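PDB 2QR4: peptidase M3B, oligoendopeptidase F from Enterococcus faecium, which probably hydrolyses peptide bonds in short peptides as a zinc-dependent oligoendopeptidase of peptidase family M3. Local coordinates for residues 35-40 with 110-115; 102-107 with 119-124. One frame throughout, in Å; residues are numbered along the deposited sequence.

Contact 1 of 2, residues 35-40 with 110-115; sequences QFLNAI and EPKLEV
The turn that joins helix 100-109 to helix 117-124 docks here on helix 33-63, in the all-helical N-terminal part of the enzyme, with L37 and L113 as the central pair. Both are buried, and their CA atoms lie 6.3 Å apart. Their side chains run antiparallel alongside one another, which brings L37 CD1 to 3.7 Å from L113 CD2. That single methyl of L113 is the hub of the apolar cluster, because two other side chains of the helix also converge on it. F36 offers the edge of its ring, with CD2 3.8 Å from L113 CD2 and the methyl lying close to the ring plane. I40, one turn beyond F36, reaches the same methyl with its terminal CD1 at 3.8 Å. L113 has CG opposite its own carbonyl carbon (chi1 -83°), and from there its branch leads in among these three partners.

L37 uses its two methyls on different neighbours. Its CD2 faces the first half of 110-115, packing on E110 CG at 3.7 Å and on K112 CB at 3.8 Å, in both cases with the side chains crossing at about a right angle. K112 runs on past the leucine, carrying its ammonium group away from helix 33-63, while CB and CD stay within contact of L37 CD2. Y116 also touches L37 and I40, and Y106 and F107 of helix 100-109 back L113. The turn is held in shape from within: the backbone bond from L113 N to E110 O closes its first 3-10 step, and the bent side chain of E110 folds back so that K112 N donates to E110 OE2 at 3.2 Å, from above the carboxylate plane.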
ATOM      1  N   GLN A  35      22.467  31.402 -16.880  1.00 40.84           N
ATOM      2  CA  GLN A  35      21.558  31.083 -15.795  1.00 37.31           C
ATOM      3  C   GLN A  35      20.924  29.732 -16.033  1.00 42.81           C
ATOM      4  O   GLN A  35      20.614  28.999 -15.089  1.00 39.68           O
ATOM      5  CB  GLN A  35      20.473  32.146 -15.678  1.00 42.95           C
ATOM      6  CG  GLN A  35      20.956  33.473 -15.116  1.00 50.93           C
ATOM      7  CD  GLN A  35      21.581  34.382 -16.171  1.00 57.03           C
ATOM      8  OE1 GLN A  35      21.891  33.956 -17.288  1.00 60.65           O
ATOM      9  NE2 GLN A  35      21.767  35.647 -15.813  1.00 55.97           N
ATOM     10  N   PHE A  36      20.740  29.416 -17.310  1.00 41.89           N
ATOM     11  CA  PHE A  36      20.140  28.159 -17.730  1.00 43.25           C
ATOM     12  C   PHE A  36      21.105  27.021 -17.395  1.00 45.40           C
ATOM     13  O   PHE A  36      20.711  26.002 -16.838  1.00 46.44           O
ATOM     14  CB  PHE A  36      19.866  28.219 -19.235  1.00 44.99           C
ATOM     15  CG  PHE A  36      19.105  27.046 -19.773  1.00 38.71           C
ATOM     16  CD1 PHE A  36      17.744  26.928 -19.562  1.00 44.42           C
ATOM     17  CD2 PHE A  36      19.746  26.082 -20.538  1.00 45.18           C
ATOM     18  CE1 PHE A  36      17.032  25.843 -20.076  1.00 51.22           C
ATOM     19  CE2 PHE A  36      19.044  24.994 -21.049  1.00 44.65           C
ATOM     20  CZ  PHE A  36      17.686  24.873 -20.817  1.00 44.48           C
ATOM     21  N   LEU A  37      22.378  27.229 -17.715  1.00 43.88           N
ATOM     22  CA  LEU A  37      23.428  26.266 -17.416  1.00 36.91           C
ATOM     23  C   LEU A  37      23.542  26.050 -15.920  1.00 41.54           C
ATOM     24  O   LEU A  37      23.635  24.916 -15.460  1.00 43.86           O
ATOM     25  CB  LEU A  37      24.776  26.747 -17.982  1.00 26.90           C
ATOM     26  CG  LEU A  37      26.008  25.864 -17.735  1.00 26.95           C
ATOM     27  CD1 LEU A  37      25.790  24.441 -18.223  1.00 29.76           C
ATOM     28  CD2 LEU A  37      27.250  26.454 -18.383  1.00 27.16           C
ATOM     29  N   ASN A  38      23.532  27.140 -15.159  1.00 37.13           N
ATOM     30  CA  ASN A  38      23.688  27.035 -13.713  1.00 41.47           C
ATOM     31  C   ASN A  38      22.539  26.256 -13.072  1.00 38.37           C
ATOM     32  O   ASN A  38      22.752  25.457 -12.164  1.00 47.32           O
ATOM     33  CB  ASN A  38      23.860  28.420 -13.075  1.00 38.82           C
ATOM     34  CG  ASN A  38      25.116  29.129 -13.563  1.00 49.78           C
ATOM     35  OD1 ASN A  38      26.138  28.495 -13.817  1.00 43.26           O
ATOM     36  ND2 ASN A  38      25.038  30.446 -13.709  1.00 55.96           N
ATOM     37  N   ALA A  39      21.325  26.476 -13.559  1.00 39.27           N
ATOM     38  CA  ALA A  39      20.162  25.732 -13.076  1.00 39.63           C
ATOM     39  C   ALA A  39      20.286  24.229 -13.343  1.00 32.13           C
ATOM     40  O   ALA A  39      20.061  23.409 -12.455  1.00 38.74           O
ATOM     41  CB  ALA A  39      18.871  26.285 -13.699  1.00 26.27           C
ATOM     42  N   ILE A  40      20.636  23.873 -14.574  1.00 35.34           N
ATOM     43  CA  ILE A  40      20.813  22.477 -14.936  1.00 38.09           C
ATOM     44  C   ILE A  40      21.882  21.846 -14.059  1.00 41.56           C
ATOM     45  O   ILE A  40      21.727  20.726 -13.592  1.00 33.88           O
ATOM     46  CB  ILE A  40      21.256  22.335 -16.397  1.00 39.95           C
ATOM     47  CG1 ILE A  40      20.105  22.675 -17.335  1.00 42.30           C
ATOM     48  CG2 ILE A  40      21.712  20.926 -16.659  1.00 43.06           C
ATOM     49  CD1 ILE A  40      20.538  23.013 -18.715  1.00 47.12           C
ATOM     50  N   GLU A 110      26.531  29.080 -25.365  1.00 58.26           N
ATOM     51  CA  GLU A 110      27.321  28.472 -24.294  1.00 54.00           C
ATOM     52  C   GLU A 110      27.632  27.000 -24.554  1.00 48.57           C
ATOM     53  O   GLU A 110      26.930  26.118 -24.065  1.00 53.85           O
ATOM     54  CB  GLU A 110      26.618  28.644 -22.939  1.00 43.49           C
ATOM     55  CG  GLU A 110      27.324  27.973 -21.765  1.00 51.82           C
ATOM     56  CD  GLU A 110      28.803  28.346 -21.646  1.00 47.25           C
ATOM     57  OE1 GLU A 110      29.185  28.931 -20.614  1.00 50.41           O
ATOM     58  OE2 GLU A 110      29.580  28.054 -22.575  1.00 44.50           O
ATOM     59  N   PRO A 111      28.708  26.742 -25.308  1.00 47.43           N
ATOM     60  CA  PRO A 111      29.186  25.413 -25.676  1.00 45.26           C
ATOM     61  C   PRO A 111      29.151  24.431 -24.514  1.00 43.04           C
ATOM     62  O   PRO A 111      28.875  23.251 -24.715  1.00 48.93           O
ATOM     63  CB  PRO A 111      30.645  25.662 -26.099  1.00 55.39           C
ATOM     64  CG  PRO A 111      30.912  27.142 -25.857  1.00 57.13           C
ATOM     65  CD  PRO A 111      29.569  27.796 -25.861  1.00 51.90           C
ATOM     66  N   LYS A 112      29.425  24.922 -23.310  1.00 39.45           N
ATOM     67  CA  LYS A 112      29.427  24.089 -22.115  1.00 31.72           C
ATOM     68  C   LYS A 112      28.121  23.323 -21.930  1.00 36.82           C
ATOM     69  O   LYS A 112      28.091  22.262 -21.291  1.00 42.33           O
ATOM     70  CB  LYS A 112      29.664  24.951 -20.880  1.00 37.36           C
ATOM     71  CG  LYS A 112      31.028  25.611 -20.783  1.00 44.86           C
ATOM     72  CD  LYS A 112      31.258  25.991 -19.336  1.00 53.82           C
ATOM     73  CE  LYS A 112      32.434  26.899 -19.129  1.00 61.63           C
ATOM     74  NZ  LYS A 112      32.389  27.391 -17.724  1.00 62.86           N
ATOM     75  N   LEU A 113      27.034  23.870 -22.470  1.00 35.55           N
ATOM     76  CA  LEU A 113      25.725  23.218 -22.392  1.00 40.02           C
ATOM     77  C   LEU A 113      25.683  21.925 -23.196  1.00 43.20           C
ATOM     78  O   LEU A 113      24.823  21.079 -22.972  1.00 45.82           O
ATOM     79  CB  LEU A 113      24.633  24.146 -22.903  1.00 36.74           C
ATOM     80  CG  LEU A 113      24.079  25.184 -21.932  1.00 42.56           C
ATOM     81  CD1 LEU A 113      23.260  26.177 -22.729  1.00 47.46           C
ATOM     82  CD2 LEU A 113      23.238  24.544 -20.850  1.00 34.87           C
ATOM     83  N   GLU A 114      26.608  21.780 -24.139  1.00 43.96           N
ATOM     84  CA  GLU A 114      26.647  20.597 -24.985  1.00 48.10           C
ATOM     85  C   GLU A 114      26.725  19.322 -24.139  1.00 47.12           C
ATOM     86  O   GLU A 114      26.269  18.262 -24.556  1.00 49.52           O
ATOM     87  CB  GLU A 114      27.817  20.685 -25.972  1.00 46.95           C
ATOM     88  CG  GLU A 114      27.569  19.990 -27.311  1.00 57.19           C
ATOM     89  CD  GLU A 114      26.330  20.505 -28.049  1.00 63.85           C
ATOM     90  OE1 GLU A 114      26.123  21.736 -28.139  1.00 57.21           O
ATOM     91  OE2 GLU A 114      25.562  19.664 -28.558  1.00 63.03           O
ATOM     92  N   VAL A 115      27.279  19.439 -22.937  1.00 45.87           N
ATOM     93  CA  VAL A 115      27.407  18.293 -22.043  1.00 44.33           C
ATOM     94  C   VAL A 115      26.043  17.763 -21.620  1.00 54.35           C
ATOM     95  O   VAL A 115      25.924  16.598 -21.232  1.00 55.63           O
ATOM     96  CB  VAL A 115      28.207  18.649 -20.772  1.00 48.72           C
ATOM     97  CG1 VAL A 115      28.315  17.451 -19.865  1.00 34.52           C
ATOM     98  CG2 VAL A 115      29.596  19.163 -21.134  1.00 53.63           C
TER

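Contact 2 of 2, residues 102-107 with 119-124; sequences QIWQYF and YIQQIV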
ATOM      1  N   GLN A 102      14.545  28.787 -28.531  1.00 48.95           N
ATOM      2  CA  GLN A 102      15.232  29.561 -27.492  1.00 51.99           C
ATOM      3  C   GLN A 102      16.251  28.674 -26.781  1.00 48.30           C
ATOM      4  O   GLN A 102      17.328  29.120 -26.394  1.00 48.97           O
ATOM      5  CB  GLN A 102      14.244  30.090 -26.457  1.00 50.24           C
ATOM      6  CG  GLN A 102      13.524  31.375 -26.819  1.00 52.14           C
ATOM      7  CD  GLN A 102      12.425  31.687 -25.817  1.00 59.33           C
ATOM      8  OE1 GLN A 102      11.430  30.957 -25.717  1.00 56.12           O
ATOM      9  NE2 GLN A 102      12.614  32.754 -25.044  1.00 54.49           N
ATOM     10  N   ILE A 103      15.882  27.411 -26.608  1.00 47.26           N
ATOM     11  CA  ILE A 103      16.720  26.437 -25.927  1.00 45.58           C
ATOM     12  C   ILE A 103      18.008  26.165 -26.704  1.00 51.42           C
ATOM     13  O   ILE A 103      19.095  26.285 -26.142  1.00 59.26           O
ATOM     14  CB  ILE A 103      15.940  25.134 -25.657  1.00 40.14           C
ATOM     15  CG1 ILE A 103      14.795  25.402 -24.679  1.00 33.95           C
ATOM     16  CG2 ILE A 103      16.840  24.062 -25.100  1.00 42.78           C
ATOM     17  CD1 ILE A 103      13.973  24.169 -24.326  1.00 39.70           C
ATOM     18  N   TRP A 104      17.903  25.833 -27.991  1.00 50.25           N
ATOM     19  CA  TRP A 104      19.109  25.554 -28.785  1.00 53.05           C
ATOM     20  C   TRP A 104      19.864  26.841 -29.126  1.00 53.71           C
ATOM     21  O   TRP A 104      21.019  26.803 -29.555  1.00 58.52           O
ATOM     22  CB  TRP A 104      18.806  24.726 -30.049  1.00 46.01           C
ATOM     23  CG  TRP A 104      17.963  23.525 -29.782  1.00 47.37           C
ATOM     24  CD1 TRP A 104      16.718  23.268 -30.288  1.00 49.37           C
ATOM     25  CD2 TRP A 104      18.276  22.426 -28.910  1.00 54.26           C
ATOM     26  NE1 TRP A 104      16.236  22.075 -29.787  1.00 52.75           N
ATOM     27  CE2 TRP A 104      17.172  21.539 -28.941  1.00 48.85           C
ATOM     28  CE3 TRP A 104      19.377  22.107 -28.105  1.00 51.57           C
ATOM     29  CZ2 TRP A 104      17.145  20.353 -28.209  1.00 41.43           C
ATOM     30  CZ3 TRP A 104      19.343  20.922 -27.368  1.00 49.49           C
ATOM     31  CH2 TRP A 104      18.235  20.064 -27.429  1.00 46.66           C
ATOM     32  N   GLN A 105      19.214  27.979 -28.908  1.00 51.08           N
ATOM     33  CA  GLN A 105      19.879  29.268 -29.061  1.00 48.63           C
ATOM     34  C   GLN A 105      20.855  29.480 -27.902  1.00 54.84           C
ATOM     35  O   GLN A 105      21.922  30.079 -28.072  1.00 57.40           O
ATOM     36  CB  GLN A 105      18.851  30.401 -29.135  1.00 44.03           C
ATOM     37  CG  GLN A 105      19.431  31.766 -29.488  1.00 48.81           C
ATOM     38  CD  GLN A 105      20.502  31.693 -30.563  1.00 54.89           C
ATOM     39  OE1 GLN A 105      21.573  32.281 -30.419  1.00 53.83           O
ATOM     40  NE2 GLN A 105      20.224  30.959 -31.641  1.00 50.94           N
ATOM     41  N   TYR A 106      20.480  28.974 -26.727  1.00 53.08           N
ATOM     42  CA  TYR A 106      21.342  28.993 -25.549  1.00 46.25           C
ATOM     43  C   TYR A 106      22.578  28.125 -25.778  1.00 45.92           C
ATOM     44  O   TYR A 106      23.666  28.432 -25.293  1.00 45.55           O
ATOM     45  CB  TYR A 106      20.593  28.447 -24.334  1.00 46.05           C
ATOM     46  CG  TYR A 106      19.687  29.412 -23.599  1.00 41.09           C
ATOM     47  CD1 TYR A 106      19.815  30.792 -23.742  1.00 35.04           C
ATOM     48  CD2 TYR A 106      18.728  28.930 -22.713  1.00 39.11           C
ATOM     49  CE1 TYR A 106      18.981  31.663 -23.037  1.00 34.90           C
ATOM     50  CE2 TYR A 106      17.899  29.786 -22.006  1.00 39.17           C
ATOM     51  CZ  TYR A 106      18.029  31.146 -22.165  1.00 44.43           C
ATOM     52  OH  TYR A 106      17.190  31.969 -21.445  1.00 45.14           O
ATOM     53  N   PHE A 107      22.392  27.024 -26.501  1.00 49.44           N
ATOM     54  CA  PHE A 107      23.485  26.103 -26.807  1.00 46.22           C
ATOM     55  C   PHE A 107      24.537  26.707 -27.735  1.00 48.19           C
ATOM     56  O   PHE A 107      25.723  26.409 -27.603  1.00 51.79           O
ATOM     57  CB  PHE A 107      22.942  24.792 -27.379  1.00 42.01           C
ATOM     58  CG  PHE A 107      22.439  23.841 -26.326  1.00 43.88           C
ATOM     59  CD1 PHE A 107      21.338  24.160 -25.555  1.00 49.38           C
ATOM     60  CD2 PHE A 107      23.073  22.633 -26.101  1.00 39.08           C
ATOM     61  CE1 PHE A 107      20.876  23.284 -24.579  1.00 47.43           C
ATOM     62  CE2 PHE A 107      22.618  21.760 -25.130  1.00 33.97           C
ATOM     63  CZ  PHE A 107      21.524  22.084 -24.369  1.00 44.64           C
ATOM     64  N   TYR A 119      20.338  15.377 -22.333  1.00 57.03           N
ATOM     65  CA  TYR A 119      19.407  15.482 -21.215  1.00 50.07           C
ATOM     66  C   TYR A 119      18.300  16.493 -21.504  1.00 49.61           C
ATOM     67  O   TYR A 119      17.125  16.241 -21.223  1.00 40.25           O
ATOM     68  CB  TYR A 119      20.141  15.832 -19.923  1.00 60.75           C
ATOM     69  CG  TYR A 119      19.220  16.216 -18.801  1.00 64.62           C
ATOM     70  CD1 TYR A 119      18.535  15.245 -18.074  1.00 72.45           C
ATOM     71  CD2 TYR A 119      19.023  17.556 -18.468  1.00 64.20           C
ATOM     72  CE1 TYR A 119      17.674  15.599 -17.041  1.00 71.94           C
ATOM     73  CE2 TYR A 119      18.172  17.920 -17.437  1.00 72.49           C
ATOM     74  CZ  TYR A 119      17.497  16.936 -16.726  1.00 74.54           C
ATOM     75  OH  TYR A 119      16.647  17.293 -15.700  1.00 75.84           O
ATOM     76  N   ILE A 120      18.673  17.634 -22.074  1.00 48.49           N
ATOM     77  CA  ILE A 120      17.695  18.646 -22.468  1.00 50.36           C
ATOM     78  C   ILE A 120      16.828  18.164 -23.639  1.00 50.55           C
ATOM     79  O   ILE A 120      15.669  18.544 -23.761  1.00 50.45           O
ATOM     80  CB  ILE A 120      18.383  19.986 -22.811  1.00 51.55           C
ATOM     81  CG1 ILE A 120      19.022  20.577 -21.552  1.00 45.67           C
ATOM     82  CG2 ILE A 120      17.390  20.975 -23.411  1.00 49.78           C
ATOM     83  CD1 ILE A 120      18.099  20.548 -20.337  1.00 43.73           C
ATOM     84  N   GLN A 121      17.399  17.306 -24.478  1.00 47.04           N
ATOM     85  CA  GLN A 121      16.696  16.731 -25.614  1.00 47.49           C
ATOM     86  C   GLN A 121      15.511  15.877 -25.180  1.00 44.85           C
ATOM     87  O   GLN A 121      14.429  15.983 -25.756  1.00 49.62           O
ATOM     88  CB  GLN A 121      17.653  15.882 -26.459  1.00 56.70           C
ATOM     89  CG  GLN A 121      17.080  15.438 -27.787  1.00 57.55           C
ATOM     90  CD  GLN A 121      17.056  16.562 -28.797  1.00 66.58           C
ATOM     91  OE1 GLN A 121      18.074  16.875 -29.417  1.00 77.02           O
ATOM     92  NE2 GLN A 121      15.895  17.178 -28.971  1.00 68.20           N
ATOM     93  N   GLN A 122      15.720  15.025 -24.179  1.00 40.82           N
ATOM     94  CA  GLN A 122      14.661  14.159 -23.668  1.00 47.08           C
ATOM     95  C   GLN A 122      13.500  14.996 -23.207  1.00 52.91           C
ATOM     96  O   GLN A 122      12.338  14.692 -23.504  1.00 55.75           O
ATOM     97  CB  GLN A 122      15.150  13.308 -22.495  1.00 50.31           C
ATOM     98  CG  GLN A 122      15.593  11.909 -22.870  1.00 72.82           C
ATOM     99  CD  GLN A 122      16.582  11.891 -24.025  1.00 84.31           C
ATOM    100  OE1 GLN A 122      16.280  12.342 -25.133  1.00 82.30           O
ATOM    101  NE2 GLN A 122      17.767  11.349 -23.772  1.00 91.88           N
ATOM    102  N   ILE A 123      13.824  16.055 -22.476  1.00 46.20           N
ATOM    103  CA  ILE A 123      12.799  16.910 -21.908  1.00 45.91           C
ATOM    104  C   ILE A 123      11.965  17.546 -23.003  1.00 46.63           C
ATOM    105  O   ILE A 123      10.741  17.478 -22.948  1.00 33.74           O
ATOM    106  CB  ILE A 123      13.395  17.971 -20.990  1.00 44.87           C
ATOM    107  CG1 ILE A 123      14.035  17.285 -19.780  1.00 33.90           C
ATOM    108  CG2 ILE A 123      12.308  18.942 -20.556  1.00 36.48           C
ATOM    109  CD1 ILE A 123      14.886  18.182 -18.974  1.00 33.06           C
ATOM    110  N   VAL A 124      12.638  18.126 -23.999  1.00 42.15           N
ATOM    111  CA  VAL A 124      11.988  18.743 -25.158  1.00 35.98           C
ATOM    112  C   VAL A 124      11.120  17.751 -25.932  1.00 44.55           C
ATOM    113  O   VAL A 124      10.037  18.096 -26.416  1.00 42.04           O
ATOM    114  CB  VAL A 124      13.035  19.381 -26.110  1.00 47.99           C
ATOM    115  CG1 VAL A 124      12.437  19.676 -27.493  1.00 41.95           C
ATOM    116  CG2 VAL A 124      13.616  20.647 -25.489  1.00 39.10           C
TER
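W104 and I120, the two residues with most surface buried between the segments, span the gap between helix 100-109 and helix 117-124, with Q121 and V124 alongside. The helices run antiparallel at 173° and their axes come no closer than 11.8 Å, a wide spacing filled by large side chains. The indole of W104 extends from its helix with the six-membered ring foremost. CZ2 lies 3.5 Å from Q121 NE2; the carboxamide and indole planes are turned 40° apart, and the amide meets the CZ2-CH2 side of the ring obliquely. Q121 gets there because its chain bends at chi2 (76°), which swings the amide back to W104.

I120 is met by three residues from the other helix. Its CG2 presses against I103 CG2 at 3.6 Å, and the same methyl lies 4.2 Å from W104 CH2. On its other branch, I120 CG1 approaches F107 CZ at the ring edge, 4.1 Å away. W104 in turn lays CE3 over one face of F107, 3.8 Å above the plane and offset toward the rim, so the two aromatic side chains brace each other on one side of their helix. One turn after I120, V124 CG2 contacts I103 CD1 at 3.7 Å, and I95 of helix 91-95 covers both I103 and I120. Apolar packing edged by a glutamine amide thus joins consecutive antiparallel helices into a helical hairpin.

Overall arrangement
Contacts 1 and 2 form one continuous cluster, with centres 10 Å apart and segments that alternate along the chain. The 110-115 turn is the connection of the helical hairpin in contact 2, so its docking on helix 33-63 in contact 1 fixes the hairpin to that helix. L113 O lies 3.2 Å from F107 CE2, and F36 CG is 3.5 Å from Y106 CD2, the two rings being inclined at about 45°; I120 also touches I40. The centres of contacts 1 and 2 lie about 34 and 31 Å from the centre of the chain. The HEMGH sequence, consistent with the family's zinc-binding motif, belongs to helix 361-379, in neither contact.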